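Local coordinates for periplasmic binding protein/LacI transcriptional regulator (Burkholderia multivorans, PDB 4YLE), which probably binds a simple sugar in the periplasm and delivers it to an ABC transporter for uptake, at residues I169-S174 with Q181-F186; T177-R182 with G203-D208; S63-I68 with F285-A290. All coordinates share one frame; numbering follows the deposited sequence.

Contact 1: residues I169-S174 with Q181-F186; sequences IVEGVS and QRTAGF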
loop_
_atom_site.group_PDB
_atom_site.type_symbol
_atom_site.label_atom_id
_atom_site.label_comp_id
_atom_site.label_asym_id
_atom_site.label_seq_id
_atom_site.Cartn_x
_atom_site.Cartn_y
_atom_site.Cartn_z
ATOM N N ILE A 169 13.916 8.802 5.765
ATOM C CA ILE A 169 12.675 8.202 5.280
ATOM C C ILE A 169 13.001 7.114 4.256
ATOM O O ILE A 169 13.670 7.361 3.243
ATOM C CB ILE A 169 11.752 9.259 4.664
ATOM C CG1 ILE A 169 11.405 10.285 5.729
ATOM C CG2 ILE A 169 10.476 8.621 4.081
ATOM C CD1 ILE A 169 10.553 11.461 5.236
ATOM N N VAL A 170 12.531 5.913 4.550
ATOM C CA VAL A 170 12.644 4.780 3.652
ATOM C C VAL A 170 11.298 4.647 2.922
ATOM O O VAL A 170 10.290 4.288 3.514
ATOM C CB VAL A 170 13.011 3.496 4.387
ATOM C CG1 VAL A 170 13.331 2.377 3.371
ATOM C CG2 VAL A 170 14.200 3.726 5.284
ATOM N N GLU A 171 11.314 4.967 1.631
ATOM C CA GLU A 171 10.125 5.156 0.825
ATOM C C GLU A 171 9.745 3.915 0.028
ATOM O O GLU A 171 10.587 3.072 -0.258
ATOM C CB GLU A 171 10.418 6.333 -0.100
ATOM C CG GLU A 171 9.480 6.655 -1.159
ATOM C CD GLU A 171 9.914 7.950 -1.769
ATOM O OE1 GLU A 171 10.723 7.954 -2.727
ATOM O OE2 GLU A 171 9.489 8.964 -1.213
ATOM N N GLY A 172 8.466 3.777 -0.296
ATOM C CA GLY A 172 8.048 2.714 -1.210
ATOM C C GLY A 172 8.503 2.975 -2.644
ATOM O O GLY A 172 9.315 3.871 -2.923
ATOM N N VAL A 173 7.963 2.187 -3.584
ATOM C CA VAL A 173 8.227 2.395 -5.021
ATOM C C VAL A 173 7.859 3.830 -5.391
ATOM O O VAL A 173 6.713 4.224 -5.270
ATOM C CB VAL A 173 7.433 1.368 -5.885
ATOM C CG1 VAL A 173 7.467 1.725 -7.343
ATOM C CG2 VAL A 173 7.969 -0.044 -5.677
ATOM N N SER A 174 8.843 4.610 -5.841
ATOM C CA SER A 174 8.679 6.066 -5.969
ATOM C C SER A 174 7.663 6.524 -7.026
ATOM O O SER A 174 7.207 7.664 -6.991
ATOM C CB SER A 174 10.043 6.700 -6.242
ATOM O OG SER A 174 10.888 6.449 -5.130
ATOM N N GLN A 181 2.748 9.782 -1.065
ATOM C CA GLN A 181 1.927 10.431 -0.059
ATOM C C GLN A 181 2.353 10.043 1.347
ATOM O O GLN A 181 2.243 10.866 2.261
ATOM C CB GLN A 181 0.473 10.099 -0.316
ATOM C CG GLN A 181 0.015 10.679 -1.647
ATOM C CD GLN A 181 0.161 12.194 -1.678
ATOM O OE1 GLN A 181 1.023 12.763 -2.373
ATOM N NE2 GLN A 181 -0.635 12.846 -0.874
ATOM N N ARG A 182 2.875 8.827 1.534
ATOM C CA ARG A 182 3.394 8.477 2.860
ATOM C C ARG A 182 4.639 9.274 3.151
ATOM O O ARG A 182 4.815 9.782 4.253
ATOM C CB ARG A 182 3.694 6.976 2.985
ATOM C CG ARG A 182 2.379 6.219 3.037
ATOM C CD ARG A 182 2.553 4.738 3.277
ATOM N NE ARG A 182 1.362 4.094 2.761
ATOM C CZ ARG A 182 1.301 2.846 2.327
ATOM N NH1 ARG A 182 2.374 2.064 2.377
ATOM N NH2 ARG A 182 0.155 2.387 1.850
ATOM N N THR A 183 5.517 9.390 2.166
ATOM C CA THR A 183 6.697 10.199 2.387
ATOM C C THR A 183 6.296 11.646 2.737
ATOM O O THR A 183 6.862 12.256 3.638
ATOM C CB THR A 183 7.647 10.146 1.160
ATOM O OG1 THR A 183 8.200 8.811 1.098
ATOM C CG2 THR A 183 8.777 11.196 1.276
ATOM N N ALA A 184 5.308 12.187 2.048
ATOM C CA ALA A 184 4.875 13.544 2.327
ATOM C C ALA A 184 4.296 13.686 3.746
ATOM O O ALA A 184 4.610 14.647 4.443
ATOM C CB ALA A 184 3.853 13.982 1.275
ATOM N N GLY A 185 3.464 12.724 4.176
ATOM C CA GLY A 185 2.939 12.729 5.541
ATOM C C GLY A 185 4.042 12.657 6.585
ATOM O O GLY A 185 4.006 13.364 7.598
ATOM N N PHE A 186 5.034 11.806 6.328
ATOM C CA PHE A 186 6.185 11.694 7.215
ATOM C C PHE A 186 6.925 13.032 7.273
ATOM O O PHE A 186 7.269 13.519 8.342
ATOM C CB PHE A 186 7.121 10.582 6.733
ATOM C CG PHE A 186 6.670 9.160 7.055
ATOM C CD1 PHE A 186 6.050 8.841 8.257
ATOM C CD2 PHE A 186 7.026 8.106 6.224
ATOM C CE1 PHE A 186 5.702 7.534 8.561
ATOM C CE2 PHE A 186 6.666 6.783 6.529
ATOM C CZ PHE A 186 6.032 6.508 7.692
#
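Glu171 reaches from the end of strand 166-171 to Thr183 on helix 177-193. Its CG lies anti to the backbone N (chi1 172°), and the chain runs on extended to the carboxylate. Glu171 CB passes Thr183 OG1 at 3.5 Å, and Glu171 CG passes the same oxygen at 3.4 Å. At the tip, Glu171 OE2 accepts a hydrogen bond from Thr183 OG1 at 2.7 Å through its anti lone pair. Glu171 OE1 accepts from Ser174 OG at 2.8 Å, also on the anti side but 29° out of the carboxylate plane. Two hydroxyls, one on each oxygen, therefore fix the rotation of the carboxylate. They tie the loop after the strand to the helix.

The rest of the contact is mainly hydrocarbon packing. Ile169 points toward the helix and divides its branches between two residues. Ile169 CD1 packs on Phe186 CB at 3.8 Å. Ile169 CG2 lies in van der Waals contact beside the hydroxyl, 3.8 Å from Thr183 OG1, and meets the Phe186 ring obliquely near CD2.

The axes of strand 169-171 and helix 181-186 run nearly antiparallel (167°) and approach to 8.9 Å. This is the first half of a beta-alpha-beta unit that ends in strand 196-202. Val200 of that strand touches both Glu171 and Thr183. Phe186 rests on Leu228 of strand 226-229, so the helix packs across neighbouring strands of the parallel sheet.

Contact 2: residues T177-R182 with G203-D208; sequences TNAQQR and GEWEID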
loop_
_atom_site.group_PDB
_atom_site.type_symbol
_atom_site.label_atom_id
_atom_site.label_comp_id
_atom_site.label_asym_id
_atom_site.label_seq_id
_atom_site.Cartn_x
_atom_site.Cartn_y
_atom_site.Cartn_z
ATOM N N THR A 177 1.535 6.520 -6.082
ATOM C CA THR A 177 0.896 7.545 -5.303
ATOM C C THR A 177 1.023 7.249 -3.816
ATOM O O THR A 177 1.325 8.148 -3.032
ATOM C CB THR A 177 -0.577 7.677 -5.707
ATOM O OG1 THR A 177 -0.637 7.883 -7.112
ATOM C CG2 THR A 177 -1.238 8.830 -4.978
ATOM N N ASN A 178 0.838 5.999 -3.400
ATOM C CA ASN A 178 0.801 5.775 -1.962
ATOM C C ASN A 178 2.186 5.938 -1.347
ATOM O O ASN A 178 2.305 6.442 -0.241
ATOM C CB ASN A 178 0.148 4.429 -1.586
ATOM C CG ASN A 178 0.791 3.224 -2.207
ATOM O OD1 ASN A 178 1.463 3.290 -3.222
ATOM N ND2 ASN A 178 0.536 2.069 -1.594
ATOM N N ALA A 179 3.229 5.578 -2.083
ATOM C CA ALA A 179 4.599 5.812 -1.608
ATOM C C ALA A 179 4.870 7.304 -1.431
ATOM O O ALA A 179 5.381 7.733 -0.385
ATOM C CB ALA A 179 5.584 5.211 -2.544
ATOM N N GLN A 180 4.507 8.102 -2.435
ATOM C CA GLN A 180 4.731 9.533 -2.390
ATOM C C GLN A 180 3.986 10.198 -1.277
ATOM O O GLN A 180 4.509 11.076 -0.604
ATOM C CB GLN A 180 4.332 10.154 -3.732
ATOM C CG GLN A 180 5.174 9.652 -4.867
ATOM C CD GLN A 180 4.560 9.894 -6.233
ATOM O OE1 GLN A 180 3.519 10.543 -6.367
ATOM N NE2 GLN A 180 5.198 9.350 -7.261
ATOM N N GLN A 181 2.748 9.782 -1.065
ATOM C CA GLN A 181 1.927 10.431 -0.059
ATOM C C GLN A 181 2.353 10.043 1.347
ATOM O O GLN A 181 2.243 10.866 2.261
ATOM C CB GLN A 181 0.473 10.099 -0.316
ATOM C CG GLN A 181 0.015 10.679 -1.647
ATOM C CD GLN A 181 0.161 12.194 -1.678
ATOM O OE1 GLN A 181 1.023 12.763 -2.373
ATOM N NE2 GLN A 181 -0.635 12.846 -0.874
ATOM N N ARG A 182 2.875 8.827 1.534
ATOM C CA ARG A 182 3.394 8.477 2.860
ATOM C C ARG A 182 4.639 9.274 3.151
ATOM O O ARG A 182 4.815 9.782 4.253
ATOM C CB ARG A 182 3.694 6.976 2.985
ATOM C CG ARG A 182 2.379 6.219 3.037
ATOM C CD ARG A 182 2.553 4.738 3.277
ATOM N NE ARG A 182 1.362 4.094 2.761
ATOM C CZ ARG A 182 1.301 2.846 2.327
ATOM N NH1 ARG A 182 2.374 2.064 2.377
ATOM N NH2 ARG A 182 0.155 2.387 1.850
ATOM N N GLY A 203 13.161 1.900 -0.680
ATOM C CA GLY A 203 13.409 0.509 -0.392
ATOM C C GLY A 203 12.453 -0.388 -1.173
ATOM O O GLY A 203 12.392 -1.576 -0.904
ATOM N N GLU A 204 11.732 0.202 -2.122
ATOM C CA GLU A 204 10.882 -0.492 -3.100
ATOM C C GLU A 204 9.869 -1.486 -2.494
ATOM O O GLU A 204 9.509 -2.468 -3.129
ATOM C CB GLU A 204 11.768 -1.221 -4.116
ATOM C CG GLU A 204 12.503 -0.236 -5.024
ATOM C CD GLU A 204 13.559 -0.902 -5.825
ATOM O OE1 GLU A 204 13.268 -1.988 -6.364
ATOM O OE2 GLU A 204 14.677 -0.353 -5.897
ATOM N N TRP A 205 9.467 -1.194 -1.263
ATOM C CA TRP A 205 8.466 -1.918 -0.485
ATOM C C TRP A 205 8.984 -3.227 0.082
ATOM O O TRP A 205 8.213 -3.963 0.713
ATOM C CB TRP A 205 7.204 -2.232 -1.297
ATOM C CG TRP A 205 6.396 -1.097 -1.850
ATOM C CD1 TRP A 205 5.998 -0.947 -3.141
ATOM C CD2 TRP A 205 5.807 0.007 -1.121
ATOM N NE1 TRP A 205 5.218 0.174 -3.273
ATOM C CE2 TRP A 205 5.078 0.772 -2.048
ATOM C CE3 TRP A 205 5.846 0.421 0.213
ATOM C CZ2 TRP A 205 4.386 1.931 -1.686
ATOM C CZ3 TRP A 205 5.137 1.565 0.580
ATOM C CH2 TRP A 205 4.422 2.304 -0.372
ATOM N N GLU A 206 10.266 -3.519 -0.139
ATOM C CA GLU A 206 10.849 -4.813 0.199
ATOM C C GLU A 206 11.730 -4.799 1.456
ATOM O O GLU A 206 12.403 -3.812 1.765
ATOM C CB GLU A 206 11.696 -5.340 -0.972
ATOM C CG GLU A 206 10.978 -5.393 -2.332
ATOM C CD GLU A 206 10.022 -6.566 -2.533
ATOM O OE1 GLU A 206 9.697 -7.328 -1.590
ATOM O OE2 GLU A 206 9.563 -6.716 -3.693
ATOM N N ILE A 207 11.746 -5.935 2.139
ATOM C CA ILE A 207 12.560 -6.111 3.333
ATOM C C ILE A 207 14.032 -5.897 3.040
ATOM O O ILE A 207 14.721 -5.127 3.740
ATOM C CB ILE A 207 12.382 -7.523 3.935
ATOM C CG1 ILE A 207 10.927 -7.717 4.361
ATOM C CG2 ILE A 207 13.333 -7.724 5.105
ATOM C CD1 ILE A 207 10.604 -9.132 4.912
ATOM N N ASP A 208 14.557 -6.561 2.019
ATOM C CA ASP A 208 16.002 -6.507 1.876
ATOM C C ASP A 208 16.452 -5.180 1.244
ATOM O O ASP A 208 17.465 -4.628 1.659
ATOM C CB ASP A 208 16.544 -7.718 1.112
ATOM C CG ASP A 208 15.807 -8.007 -0.150
ATOM O OD1 ASP A 208 14.912 -7.215 -0.527
ATOM O OD2 ASP A 208 16.129 -9.056 -0.759
#
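Trp205 sits in a type I' turn from Gly203 to Glu206 and faces the first turns of helix 177-193. The turn is closed by Glu206 N to Gly203 O at 3.0 Å, and Glu206 is the N-cap of helix 207-220. The nearest CA pair, Ala179 and Trp205, is 8.7 Å apart, so the indole bridges the gap. Its six-membered ring does the touching. Trp205 CZ2 meets Ala179 CB at 3.6 Å. Asn178 OD1 comes to Trp205 CZ2 at the ring edge, also at 3.6 Å, with amide and indole planes 51° apart. A chi1 of 57° sets Asn178 CG between the backbone N and the carbonyl carbon and brings the amide to this edge. Arg182 NH1 approaches obliquely, 3.3 Å from Trp205 CZ3, and the guanidinium is turned 57° from the ring.

The polar groups beside the indole have other partners. Asn178 OD1 is hydrogen-bonded to Thr176 OG1, and Asn178 ND2 makes a weak bond to the unidentified ligand. Arg182 NH1 bonds Gly230 O and the same ligand.

The indole thus gives van der Waals contact, with no hydrogen bond between the two segments. It lies against two side chains bonded to the unidentified ligand, consistent with a wall of the interlobe site.

Contact 3: residues S63-I68 with F285-A290; sequences SQFDLI and FGIDTA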
loop_
_atom_site.group_PDB
_atom_site.type_symbol
_atom_site.label_atom_id
_atom_site.label_comp_id
_atom_site.label_asym_id
_atom_site.label_seq_id
_atom_site.Cartn_x
_atom_site.Cartn_y
_atom_site.Cartn_z
ATOM N N SER A 63 -23.315 -17.017 -3.026
ATOM C CA SER A 63 -24.319 -17.093 -4.076
ATOM C C SER A 63 -24.408 -15.765 -4.835
ATOM O O SER A 63 -25.058 -15.698 -5.892
ATOM C CB SER A 63 -25.676 -17.477 -3.483
ATOM O OG SER A 63 -26.259 -16.361 -2.837
ATOM N N GLN A 64 -23.730 -14.735 -4.311
ATOM C CA GLN A 64 -23.786 -13.375 -4.866
ATOM C C GLN A 64 -22.756 -13.132 -5.956
ATOM O O GLN A 64 -23.002 -12.373 -6.878
ATOM C CB GLN A 64 -23.548 -12.308 -3.801
ATOM C CG GLN A 64 -24.666 -12.043 -2.821
ATOM C CD GLN A 64 -24.302 -10.904 -1.855
ATOM O OE1 GLN A 64 -23.439 -10.057 -2.158
ATOM N NE2 GLN A 64 -24.952 -10.886 -0.684
ATOM N N PHE A 65 -21.589 -13.740 -5.812
ATOM C CA PHE A 65 -20.512 -13.562 -6.781
ATOM C C PHE A 65 -19.467 -14.662 -6.648
ATOM O O PHE A 65 -19.400 -15.335 -5.630
ATOM C CB PHE A 65 -19.863 -12.168 -6.641
ATOM C CG PHE A 65 -18.968 -11.994 -5.410
ATOM C CD1 PHE A 65 -19.528 -11.792 -4.160
ATOM C CD2 PHE A 65 -17.589 -11.986 -5.521
ATOM C CE1 PHE A 65 -18.725 -11.614 -3.030
ATOM C CE2 PHE A 65 -16.778 -11.800 -4.384
ATOM C CZ PHE A 65 -17.354 -11.613 -3.148
ATOM N N ASP A 66 -18.697 -14.862 -7.718
ATOM C CA ASP A 66 -17.501 -15.703 -7.693
ATOM C C ASP A 66 -16.287 -14.784 -7.670
ATOM O O ASP A 66 -16.359 -13.672 -8.159
ATOM C CB ASP A 66 -17.425 -16.622 -8.909
ATOM C CG ASP A 66 -18.444 -17.724 -8.861
ATOM O OD1 ASP A 66 -18.612 -18.308 -7.766
ATOM O OD2 ASP A 66 -19.085 -17.988 -9.905
ATOM N N LEU A 67 -15.183 -15.263 -7.116
ATOM C CA LEU A 67 -13.999 -14.418 -6.867
ATOM C C LEU A 67 -12.764 -15.113 -7.380
ATOM O O LEU A 67 -12.543 -16.273 -7.051
ATOM C CB LEU A 67 -13.833 -14.128 -5.369
ATOM C CG LEU A 67 -12.558 -13.376 -4.975
ATOM C CD1 LEU A 67 -12.616 -11.959 -5.488
ATOM C CD2 LEU A 67 -12.299 -13.400 -3.451
ATOM N N ILE A 68 -11.962 -14.415 -8.182
ATOM C CA ILE A 68 -10.658 -14.936 -8.625
ATOM C C ILE A 68 -9.595 -14.012 -8.071
ATOM O O ILE A 68 -9.649 -12.836 -8.377
ATOM C CB ILE A 68 -10.533 -14.971 -10.171
ATOM C CG1 ILE A 68 -11.723 -15.705 -10.782
ATOM C CG2 ILE A 68 -9.180 -15.586 -10.617
ATOM C CD1 ILE A 68 -11.900 -17.127 -10.294
ATOM N N PHE A 285 -14.593 -3.608 0.115
ATOM C CA PHE A 285 -15.355 -2.426 -0.287
ATOM C C PHE A 285 -15.137 -2.248 -1.788
ATOM O O PHE A 285 -16.003 -1.786 -2.511
ATOM C CB PHE A 285 -14.916 -1.172 0.477
ATOM C CG PHE A 285 -15.494 -1.022 1.857
ATOM C CD1 PHE A 285 -15.894 -2.113 2.616
ATOM C CD2 PHE A 285 -15.581 0.236 2.418
ATOM C CE1 PHE A 285 -16.390 -1.936 3.895
ATOM C CE2 PHE A 285 -16.081 0.413 3.674
ATOM C CZ PHE A 285 -16.487 -0.671 4.414
ATOM N N GLY A 286 -13.953 -2.607 -2.277
ATOM C CA GLY A 286 -13.725 -2.568 -3.712
ATOM C C GLY A 286 -14.666 -3.511 -4.451
ATOM O O GLY A 286 -15.284 -3.139 -5.453
ATOM N N ILE A 287 -14.725 -4.755 -3.980
ATOM C CA ILE A 287 -15.626 -5.760 -4.547
ATOM C C ILE A 287 -17.079 -5.259 -4.470
ATOM O O ILE A 287 -17.799 -5.309 -5.464
ATOM C CB ILE A 287 -15.475 -7.115 -3.822
ATOM C CG1 ILE A 287 -14.102 -7.714 -4.116
ATOM C CG2 ILE A 287 -16.573 -8.089 -4.266
ATOM C CD1 ILE A 287 -13.673 -8.838 -3.173
ATOM N N ASP A 288 -17.497 -4.744 -3.318
ATOM C CA ASP A 288 -18.883 -4.266 -3.163
ATOM C C ASP A 288 -19.200 -3.144 -4.142
ATOM O O ASP A 288 -20.292 -3.108 -4.735
ATOM C CB ASP A 288 -19.146 -3.778 -1.743
ATOM C CG ASP A 288 -19.583 -4.885 -0.800
ATOM O OD1 ASP A 288 -19.914 -6.002 -1.274
ATOM O OD2 ASP A 288 -19.610 -4.611 0.428
ATOM N N THR A 289 -18.249 -2.230 -4.310
ATOM C CA THR A 289 -18.393 -1.127 -5.243
ATOM C C THR A 289 -18.684 -1.664 -6.652
ATOM O O THR A 289 -19.601 -1.188 -7.346
ATOM C CB THR A 289 -17.124 -0.240 -5.256
ATOM O OG1 THR A 289 -16.983 0.392 -3.979
ATOM C CG2 THR A 289 -17.263 0.844 -6.325
ATOM N N ALA A 290 -17.928 -2.679 -7.058
ATOM C CA ALA A 290 -18.084 -3.275 -8.378
ATOM C C ALA A 290 -19.435 -3.989 -8.497
ATOM O O ALA A 290 -20.159 -3.833 -9.480
ATOM C CB ALA A 290 -16.939 -4.233 -8.643
#
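Ile287 of helix 279-295 meets Phe65, just before strand 66-72, and Leu67 at its start, and every contact is apolar. A helix late in the chain is thereby joined to the edge strand of the seven-stranded sheet. The first kind of contact is CH-pi. Ile287 CG2 stands over one face of the Phe65 ring, 4.0 Å from the ring centroid and 25° off the normal. It is shifted toward the rim, and Phe65 CE2 is 3.7 Å from Ile287 CG2. The ring is brought there by a chi1 of 73°, which sets CG between the backbone N and the carbonyl carbon.

The second kind is aliphatic. Ile287 CD1 meets Leu67 CD1 end to end at 4.0 Å, with the two side chains at about a right angle. The two arms of the isoleucine therefore serve different residues. CG2 leaves CB directly to cover the ring, while the longer CG1-CD1 arm goes to the leucine.

Polar bonds lie at the margins. Asp66, between the two apolar residues, makes a salt bridge with Lys32, and Asp288 bonds Tyr57 OH. Ile287 and Leu67 also both touch Ala54 of helix 45-60.

With only methyl groups and a ring face in touch, cohesion here comes from dispersion and burial.

Overall arrangement
The chain has the two-lobed form of a periplasmic binding protein, and the contacts fall in both lobes. Contacts 1 and 2 adjoin in the lobe with the four-stranded sheet, their centres 6 Å apart. They share helix 177-193 and also touch directly: Glu171 O lies 2.9 Å from Gly203 N, a probable hydrogen bond. Contact 2 reaches the unidentified ligand, about 3 Å from the Arg182 side chain. Arg182 belongs to both ranges, but of the residues that touch in contact 1, Phe186 lies farther back: the side chain of Phe186 is about 10 Å from the bound unknown ligand. Contact 3 belongs to the other lobe. Its centre is 31 Å from that of contact 1 and 28 Å from that of contact 2.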